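Local coordinates for protein pectate lyase (Bacillus subtilis, PDB 5AMV) that cleaves polygalacturonate by calcium-dependent beta-elimination, releasing oligosaccharides with an unsaturated sugar at their non-reducing ends, at residues T34-N37 with R38-V42; Q356-A359 with S360-N363; S95-G98 with K99-P102. All blocks are in the same frame, centred on the assembly; numbering follows the deposited sequence.

Interaction 1 of 3, residues T34-N37 with R38-V42; sequences TVSN and RNQLV
The side chains of Asn37 and Gln40 cross at about a right angle, their amide planes 42° apart, with Asn37 ND2 3.8 Å from Gln40 CD. The other flat group is the guanidinium of Arg38, which carries Val42 CG2 over the centre of one face, while its NE is bonded to the carbonyl of Arg120. Asn37 is the N-cap of helix 38-45. Its chi1 of 61° sets CG between the backbone N and the carbonyl carbon, bringing OD1 round to accept from Gln40 N at 2.9 Å, with the donor tilted from the carbonyl plane. The backbone O of Asn37 begins the regular helical pattern by taking Leu41 N at 3.0 Å. The Gln40 side chain serves a different amide: extended beyond CG, it reaches past the cap, and Gln40 OE1 accepts from Ser36 N at 2.8 Å. A water donates to the same OE1 and, more weakly, to Thr34 O. Val35 also packs on the first turn, its CB 3.7 Å from Gln40 CB and its CG2 4.2 Å from Leu41 CB, and it touches Ile56 of strand 54-58. The contact thus fixes the bend from the first strand of the parallel beta-helix into the helix that follows. The two side-chain carbonyls satisfy one N-H in the helix's first turn and one just past the strand's end, and the cap oxygen would probably also interact favourably with the helix dipole.

Interaction 2 of 3, residues Q356-A359 with S360-N363; sequences QINA and SAAN
Asn358 caps the short, weakly bonded helix 359-362 by folding its side chain against Ala361, a classic asparagine N-cap, here in one of two modelled conformers. From the backbone, Asn358 CB lies 3.9 Å from Ala361 CB, and CG stays beside that same methyl. With CG anti to the backbone N (chi1 -164°), the carbonyl end runs alongside the first turn. Asn358 OD1 accepts from Ala361 N at 2.9 Å, the donor lying in the carbonyl plane. The same Asn358 OD1 also sits 3.3 Å from Ala361 CB. The remaining branch, ND2, makes a weak hydrogen bond to Asp347 O. The backbone O of Asn358 adds a second bond to the turn, receiving Ala362 N at 3.0 Å.

Asp347 is a further partner of the helix start: its two carboxylate oxygens accept from Ala359 N and Ser360 N, and its charge probably balances the positive end of the helix. The OG of Ser360 bonds to Leu345 O, tying the turn to the loop before strand 346-348.

At the far end Asn363 turns its amide back to the first turn. Its ND2, which also bonds to Ala333 O, donates to Ala359 O at 2.9 Å along an essentially straight N-H...O line of 180°, with the acceptor exactly in the amide plane of Asn363.

Interaction 3 of 3, residues S95-G98 with K99-P102; sequences STWG and KKEP
Just past Trp97, Gly98 leaves helical geometry with a positive phi of 80°, ending helix 94-97 and turning the chain so that Lys100 comes back across the indole of Trp97. The two side chains then cross at about a right angle. Lys100 starts with CG between its backbone N and carbonyl carbon (chi1 44°) and bends again only at its last torsion, which lays the aliphatic part over one face of the indole. CG makes a CH-pi contact 3.9 Å from the centroid of the five-membered ring, and CE follows above the same face. In the conformer described, one of two modelled, NZ reaches Trp97 O at 2.7 Å, approaching from above the carbonyl plane; its cation-pi separation from the ring is long and can add at most a weak attraction.

A reciprocal bond runs from the indole edge. Trp97 NE1 donates to Lys100 O at 2.8 Å, with a bent N-H...O angle of 133°, the oxygen tilted modestly from the ring plane and NE1 standing well above the carbonyl plane of Lys100. Side chain and backbone of the two residues therefore exchange donors and acceptors across the turn. Farther along, Glu101 O lies near the ring plane at the edge, 3.4 Å from Trp97 CZ2, while Pro102 CA approaches obliquely, 3.7 Å from Trp97 NE1.

Around this surface turn, Tyr92 of helix 85-92 meets Trp97 edge-to-face, and Pro102 rests on Tyr88 and Tyr92 of that helix and on Pro171. The turn so packed leads from helix 94-97 towards helix 105-121.

Overall arrangement
Followed from the N terminus, the three contacts come in series as interaction 1, interaction 3 and interaction 2; each closes its own short turn, and none nests within or crosses another. Interaction 1 joins strand 32-35 to helix 38-45 at the start of the parallel beta-helix. Interaction 3 ends helix 94-97 and fastens the loop before helix 105-121 to helix 85-92. Interaction 2 comes late, linking the loop after strand 355-356 to helix 359-362. The centres of 34-42 and 356-363 are about 47 Å apart, on opposite sides of the chain's centre, and no two contacts touch: all three finish peripheral turns away from the calcium site.

Interaction 1 of 3, residues T34-N37 with R38-V42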
ATOM      1  N   THR A  34     -16.696  12.405  14.336  1.00 10.58           N
ATOM      2  CA  THR A  34     -15.833  11.540  15.146  1.00 10.94           C
ATOM      3  C   THR A  34     -16.448  10.149  15.115  1.00 10.69           C
ATOM      4  O   THR A  34     -17.650   9.958  15.396  1.00  9.93           O
ATOM      5  CB  THR A  34     -15.676  12.045  16.573  1.00 10.06           C
ATOM      6  OG1 THR A  34     -15.030  13.313  16.505  1.00 12.20           O
ATOM      7  CG2 THR A  34     -14.744  11.120  17.438  1.00  9.92           C
ATOM      8  N   VAL A  35     -15.642   9.193  14.683  1.00  9.42           N
ATOM      9  CA  VAL A  35     -16.166   7.828  14.487  1.00  9.74           C
ATOM     10  C   VAL A  35     -15.330   6.816  15.246  1.00  9.58           C
ATOM     11  O   VAL A  35     -14.098   6.892  15.223  1.00  8.02           O
ATOM     12  CB  VAL A  35     -16.240   7.492  12.975  1.00  8.74           C
ATOM     13  CG1 VAL A  35     -17.092   8.516  12.208  1.00  9.83           C
ATOM     14  CG2 VAL A  35     -14.849   7.355  12.343  1.00  8.02           C
ATOM     15  N   SER A  36     -16.004   5.846  15.884  1.00 10.51           N
ATOM     16  CA  SER A  36     -15.311   4.840  16.690  0.50 10.15           C
ATOM     17  C   SER A  36     -15.694   3.412  16.356  1.00 10.02           C
ATOM     18  O   SER A  36     -15.296   2.485  17.065  1.00 10.02           O
ATOM     19  CB  SER A  36     -15.530   5.099  18.188  0.50 11.38           C
ATOM     20  OG  SER A  36     -16.900   4.934  18.507  0.50 12.16           O
ATOM     21  N   ASN A  37     -16.440   3.232  15.270  1.00  9.55           N
ATOM     22  CA  ASN A  37     -16.792   1.880  14.816  1.00  9.70           C
ATOM     23  C   ASN A  37     -17.186   1.912  13.347  1.00  8.98           C
ATOM     24  O   ASN A  37     -17.287   2.987  12.748  1.00  9.10           O
ATOM     25  CB  ASN A  37     -17.910   1.275  15.691  1.00  8.99           C
ATOM     26  CG  ASN A  37     -19.198   2.083  15.643  1.00  9.03           C
ATOM     27  OD1 ASN A  37     -19.795   2.293  14.566  1.00 11.57           O
ATOM     28  ND2 ASN A  37     -19.655   2.542  16.824  1.00 10.11           N
ATOM     29  N   ARG A  38     -17.399   0.735  12.767  1.00  8.64           N
ATOM     30  CA  ARG A  38     -17.658   0.612  11.341  1.00  9.16           C
ATOM     31  C   ARG A  38     -18.939   1.344  10.925  1.00  8.25           C
ATOM     32  O   ARG A  38     -18.961   1.977   9.880  1.00  8.59           O
ATOM     33  CB  ARG A  38     -17.805  -0.873  10.934  1.00  8.10           C
ATOM     34  CG  ARG A  38     -17.878  -1.074   9.438  1.00  9.62           C
ATOM     35  CD  ARG A  38     -18.065  -2.557   9.068  1.00  8.43           C
ATOM     36  NE  ARG A  38     -18.372  -2.564   7.637  1.00  7.92           N
ATOM     37  CZ  ARG A  38     -19.565  -2.319   7.118  1.00  9.35           C
ATOM     38  NH1 ARG A  38     -20.624  -2.098   7.884  1.00 12.80           N
ATOM     39  NH2 ARG A  38     -19.702  -2.296   5.813  1.00  8.60           N
ATOM     40  N   ASN A  39     -19.994   1.274  11.738  1.00  8.66           N
ATOM     41  CA  ASN A  39     -21.249   1.965  11.369  1.00  9.29           C
ATOM     42  C   ASN A  39     -21.066   3.468  11.274  1.00  8.72           C
ATOM     43  O   ASN A  39     -21.508   4.099  10.292  1.00  9.27           O
ATOM     44  CB  ASN A  39     -22.345   1.670  12.389  1.00  8.98           C
ATOM     45  CG  ASN A  39     -22.865   0.244  12.282  1.00  9.72           C
ATOM     46  OD1 ASN A  39     -22.771  -0.396  11.201  1.00 10.74           O
ATOM     47  ND2 ASN A  39     -23.382  -0.283  13.418  1.00 10.53           N
ATOM     48  N   GLN A  40     -20.378   4.023  12.274  1.00  8.70           N
ATOM     49  CA  GLN A  40     -20.106   5.460  12.288  1.00  9.26           C
ATOM     50  C   GLN A  40     -19.232   5.883  11.112  1.00  9.03           C
ATOM     51  O   GLN A  40     -19.463   6.953  10.515  1.00  8.69           O
ATOM     52  CB  GLN A  40     -19.512   5.917  13.614  1.00  8.02           C
ATOM     53  CG  GLN A  40     -20.480   5.731  14.787  1.00 10.89           C
ATOM     54  CD  GLN A  40     -19.928   6.226  16.109  1.00 14.76           C
ATOM     55  OE1 GLN A  40     -18.731   6.459  16.268  1.00 11.18           O
ATOM     56  NE2 GLN A  40     -20.825   6.368  17.099  1.00 15.64           N
ATOM     57  N   LEU A  41     -18.217   5.072  10.797  1.00  8.96           N
ATOM     58  CA  LEU A  41     -17.364   5.396   9.659  1.00  9.55           C
ATOM     59  C   LEU A  41     -18.138   5.391   8.337  1.00  9.09           C
ATOM     60  O   LEU A  41     -18.043   6.344   7.575  1.00  9.34           O
ATOM     61  CB  LEU A  41     -16.129   4.475   9.642  1.00  9.55           C
ATOM     62  CG  LEU A  41     -15.247   4.620   8.389  1.00  8.61           C
ATOM     63  CD1 LEU A  41     -14.567   6.030   8.402  1.00  8.20           C
ATOM     64  CD2 LEU A  41     -14.207   3.528   8.360  1.00 10.39           C
ATOM     65  N   VAL A  42     -18.927   4.341   8.078  1.00  9.00           N
ATOM     66  CA  VAL A  42     -19.747   4.209   6.878  1.00 10.47           C
ATOM     67  C   VAL A  42     -20.729   5.419   6.763  1.00 10.48           C
ATOM     68  O   VAL A  42     -20.870   6.070   5.684  1.00 10.99           O
ATOM     69  CB  VAL A  42     -20.452   2.822   6.916  1.00 11.45           C
ATOM     70  CG1 VAL A  42     -21.650   2.756   5.925  1.00 12.72           C
ATOM     71  CG2 VAL A  42     -19.409   1.699   6.671  1.00  9.35           C
TER
HETATM   72  O   HOH W   1     -17.299   8.363  18.041  1.00 26.36           O

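Interaction 2 of 3, residues Q356-A359 with S360-N363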
ATOM      1  N   GLN A 356      28.260   4.364   0.447  1.00  9.70           N
ATOM      2  CA  GLN A 356      27.676   5.008  -0.760  1.00 10.87           C
ATOM      3  C   GLN A 356      27.705   4.032  -1.952  1.00 10.35           C
ATOM      4  O   GLN A 356      28.754   3.506  -2.334  1.00 10.11           O
ATOM      5  CB  GLN A 356      28.419   6.283  -1.164  1.00 12.46           C
ATOM      6  CG  GLN A 356      28.611   7.316  -0.079  1.00 16.08           C
ATOM      7  CD  GLN A 356      29.354   8.581  -0.610  1.00 24.61           C
ATOM      8  OE1 GLN A 356      30.578   8.592  -0.780  1.00 26.22           O
ATOM      9  NE2 GLN A 356      28.588   9.643  -0.869  1.00 28.08           N
ATOM     10  N   ILE A 357      26.547   3.796  -2.559  1.00  9.62           N
ATOM     11  CA  ILE A 357      26.468   2.861  -3.672  1.00  9.32           C
ATOM     12  C   ILE A 357      25.694   3.535  -4.787  1.00 10.63           C
ATOM     13  O   ILE A 357      25.085   4.580  -4.570  1.00 11.08           O
ATOM     14  CB  ILE A 357      25.765   1.499  -3.328  1.00  9.02           C
ATOM     15  CG1 ILE A 357      24.331   1.710  -2.842  1.00  8.11           C
ATOM     16  CG2 ILE A 357      26.581   0.744  -2.250  1.00  8.43           C
ATOM     17  CD1 ILE A 357      23.437   0.478  -3.047  1.00 10.09           C
ATOM     18  N   ASN A 358      25.729   2.903  -5.956  1.00 10.80           N
ATOM     19  CA  ASN A 358      24.843   3.327  -7.039  0.62 11.34           C
ATOM     20  C   ASN A 358      24.103   2.123  -7.535  1.00 11.75           C
ATOM     21  O   ASN A 358      24.614   1.263  -8.262  1.00 10.71           O
ATOM     22  CB  ASN A 358      25.519   4.050  -8.206  0.62 12.16           C
ATOM     23  CG  ASN A 358      24.492   4.774  -9.071  0.62 10.59           C
ATOM     24  OD1 ASN A 358      23.828   4.161  -9.914  0.62  8.83           O
ATOM     25  ND2 ASN A 358      24.295   6.069  -8.793  0.62 15.56           N
ATOM     26  N   ALA A 359      22.844   2.057  -7.121  1.00 11.08           N
ATOM     27  CA  ALA A 359      22.021   0.877  -7.405  1.00 10.88           C
ATOM     28  C   ALA A 359      21.771   0.656  -8.893  1.00 10.75           C
ATOM     29  O   ALA A 359      21.774  -0.473  -9.392  1.00 10.46           O
ATOM     30  CB  ALA A 359      20.652   1.025  -6.670  1.00 12.58           C
ATOM     31  N   SER A 360      21.498   1.761  -9.576  1.00  9.98           N
ATOM     32  CA  SER A 360      21.222   1.726 -11.003  1.00  9.75           C
ATOM     33  C   SER A 360      22.442   1.168 -11.770  1.00 10.24           C
ATOM     34  O   SER A 360      22.318   0.211 -12.510  1.00 10.00           O
ATOM     35  CB  SER A 360      20.955   3.148 -11.469  1.00 10.31           C
ATOM     36  OG  SER A 360      20.602   3.135 -12.818  1.00 10.01           O
ATOM     37  N   ALA A 361      23.609   1.734 -11.478  1.00 11.25           N
ATOM     38  CA  ALA A 361      24.842   1.377 -12.156  1.00 11.79           C
ATOM     39  C   ALA A 361      25.182  -0.081 -11.860  1.00 12.35           C
ATOM     40  O   ALA A 361      25.659  -0.805 -12.736  1.00 13.21           O
ATOM     41  CB  ALA A 361      25.960   2.282 -11.684  1.00 12.57           C
ATOM     42  N   ALA A 362      24.926  -0.506 -10.622  1.00 12.85           N
ATOM     43  CA  ALA A 362      25.209  -1.884 -10.179  1.00 12.54           C
ATOM     44  C   ALA A 362      24.390  -2.922 -10.941  1.00 13.45           C
ATOM     45  O   ALA A 362      24.717  -4.135 -10.972  1.00 15.32           O
ATOM     46  CB  ALA A 362      25.000  -2.009  -8.650  1.00 13.63           C
ATOM     47  N   ASN A 363      23.307  -2.441 -11.572  1.00 11.69           N
ATOM     48  CA  ASN A 363      22.415  -3.305 -12.322  1.00 11.88           C
ATOM     49  C   ASN A 363      22.482  -3.051 -13.829  1.00 11.96           C
ATOM     50  O   ASN A 363      21.702  -3.606 -14.581  1.00 12.44           O
ATOM     51  CB  ASN A 363      20.969  -3.128 -11.832  1.00 10.44           C
ATOM     52  CG  ASN A 363      20.709  -3.902 -10.555  1.00 10.86           C
ATOM     53  OD1 ASN A 363      20.345  -5.070 -10.620  1.00 13.62           O
ATOM     54  ND2 ASN A 363      20.908  -3.266  -9.401  1.00 10.72           N
TER

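Interaction 3 of 3, residues S95-G98 with K99-P102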
ATOM      1  N   SER A  95      -2.377 -30.921 -11.143  1.00 12.05           N
ATOM      2  CA  SER A  95      -2.231 -32.311 -11.661  1.00 12.36           C
ATOM      3  C   SER A  95      -3.467 -32.836 -12.381  1.00 11.87           C
ATOM      4  O   SER A  95      -3.344 -33.718 -13.234  1.00 10.94           O
ATOM      5  CB  SER A  95      -1.825 -33.294 -10.556  1.00 12.73           C
ATOM      6  OG  SER A  95      -2.871 -33.455  -9.611  1.00 17.36           O
ATOM      7  N   THR A  96      -4.643 -32.267 -12.090  1.00 10.44           N
ATOM      8  CA  THR A  96      -5.901 -32.680 -12.732  1.00 10.98           C
ATOM      9  C   THR A  96      -6.663 -31.552 -13.443  1.00 10.38           C
ATOM     10  O   THR A  96      -7.531 -31.814 -14.315  1.00 10.78           O
ATOM     11  CB  THR A  96      -6.871 -33.326 -11.723  1.00 11.60           C
ATOM     12  OG1 THR A  96      -7.145 -32.379 -10.672  1.00  9.85           O
ATOM     13  CG2 THR A  96      -6.290 -34.605 -11.126  1.00 10.34           C
ATOM     14  N   TRP A  97      -6.357 -30.300 -13.070  1.00 10.76           N
ATOM     15  CA  TRP A  97      -7.021 -29.142 -13.631  1.00 10.66           C
ATOM     16  C   TRP A  97      -6.172 -28.473 -14.708  1.00 11.15           C
ATOM     17  O   TRP A  97      -6.710 -27.799 -15.565  1.00 12.31           O
ATOM     18  CB  TRP A  97      -7.312 -28.116 -12.505  1.00 10.46           C
ATOM     19  CG  TRP A  97      -8.017 -26.842 -12.965  1.00  8.16           C
ATOM     20  CD1 TRP A  97      -7.477 -25.563 -13.044  1.00  8.43           C
ATOM     21  CD2 TRP A  97      -9.379 -26.730 -13.339  1.00  9.23           C
ATOM     22  NE1 TRP A  97      -8.454 -24.667 -13.491  1.00 10.35           N
ATOM     23  CE2 TRP A  97      -9.620 -25.355 -13.674  1.00  8.06           C
ATOM     24  CE3 TRP A  97     -10.424 -27.665 -13.466  1.00  9.52           C
ATOM     25  CZ2 TRP A  97     -10.880 -24.891 -14.073  1.00  9.90           C
ATOM     26  CZ3 TRP A  97     -11.663 -27.218 -13.864  1.00 10.19           C
ATOM     27  CH2 TRP A  97     -11.884 -25.839 -14.174  1.00 11.02           C
ATOM     28  N   GLY A  98      -4.854 -28.625 -14.648  1.00 10.43           N
ATOM     29  CA  GLY A  98      -3.979 -27.908 -15.570  1.00 12.24           C
ATOM     30  C   GLY A  98      -3.793 -26.485 -15.071  1.00 13.25           C
ATOM     31  O   GLY A  98      -4.030 -26.217 -13.884  1.00 12.76           O
ATOM     32  N   LYS A  99      -3.369 -25.592 -15.971  1.00 14.09           N
ATOM     33  CA  LYS A  99      -3.041 -24.220 -15.579  1.00 15.10           C
ATOM     34  C   LYS A  99      -4.065 -23.166 -16.008  1.00 14.53           C
ATOM     35  O   LYS A  99      -3.777 -21.963 -15.948  1.00 17.05           O
ATOM     36  CB  LYS A  99      -1.627 -23.848 -16.059  1.00 16.58           C
ATOM     37  CG  LYS A  99      -0.573 -24.512 -15.240  1.00 19.33           C
ATOM     38  CD  LYS A  99       0.831 -24.197 -15.764  1.00 25.12           C
ATOM     39  CE  LYS A  99       1.219 -22.731 -15.569  1.00 28.17           C
ATOM     40  NZ  LYS A  99       2.735 -22.551 -15.627  1.00 30.03           N
ATOM     41  N   LYS A 100      -5.243 -23.584 -16.444  1.00 14.07           N
ATOM     42  CA  LYS A 100      -6.325 -22.662 -16.784  0.50 13.59           C
ATOM     43  C   LYS A 100      -6.899 -22.017 -15.510  1.00 13.82           C
ATOM     44  O   LYS A 100      -6.785 -22.593 -14.422  1.00 12.85           O
ATOM     45  CB  LYS A 100      -7.428 -23.387 -17.569  0.50 13.24           C
ATOM     46  CG  LYS A 100      -7.800 -24.784 -16.999  0.50 12.54           C
ATOM     47  CD  LYS A 100      -8.850 -25.519 -17.865  0.50 11.19           C
ATOM     48  CE  LYS A 100      -9.082 -26.979 -17.403  0.50 10.37           C
ATOM     49  NZ  LYS A 100      -8.056 -27.957 -17.939  0.50  5.64           N
ATOM     50  N   GLU A 101      -7.528 -20.850 -15.656  1.00 13.80           N
ATOM     51  CA  GLU A 101      -8.168 -20.149 -14.533  0.50 14.14           C
ATOM     52  C   GLU A 101      -9.217 -21.060 -13.883  1.00 13.52           C
ATOM     53  O   GLU A 101     -10.038 -21.654 -14.601  1.00 13.03           O
ATOM     54  CB  GLU A 101      -8.851 -18.864 -15.028  0.50 14.81           C
ATOM     55  CG  GLU A 101      -9.521 -18.046 -13.913  0.50 17.98           C
ATOM     56  CD  GLU A 101     -10.081 -16.727 -14.407  0.50 20.45           C
ATOM     57  OE1 GLU A 101     -10.329 -16.605 -15.632  0.50 22.30           O
ATOM     58  OE2 GLU A 101     -10.268 -15.821 -13.562  0.50 22.76           O
ATOM     59  N   PRO A 102      -9.209 -21.193 -12.531  1.00 12.14           N
ATOM     60  CA  PRO A 102     -10.337 -21.926 -11.915  1.00 10.83           C
ATOM     61  C   PRO A 102     -11.706 -21.404 -12.319  1.00 10.32           C
ATOM     62  O   PRO A 102     -11.898 -20.184 -12.467  1.00 11.47           O
ATOM     63  CB  PRO A 102     -10.103 -21.739 -10.397  1.00 11.27           C
ATOM     64  CG  PRO A 102      -8.549 -21.719 -10.302  1.00 11.83           C
ATOM     65  CD  PRO A 102      -8.129 -20.912 -11.550  1.00 11.85           C
TER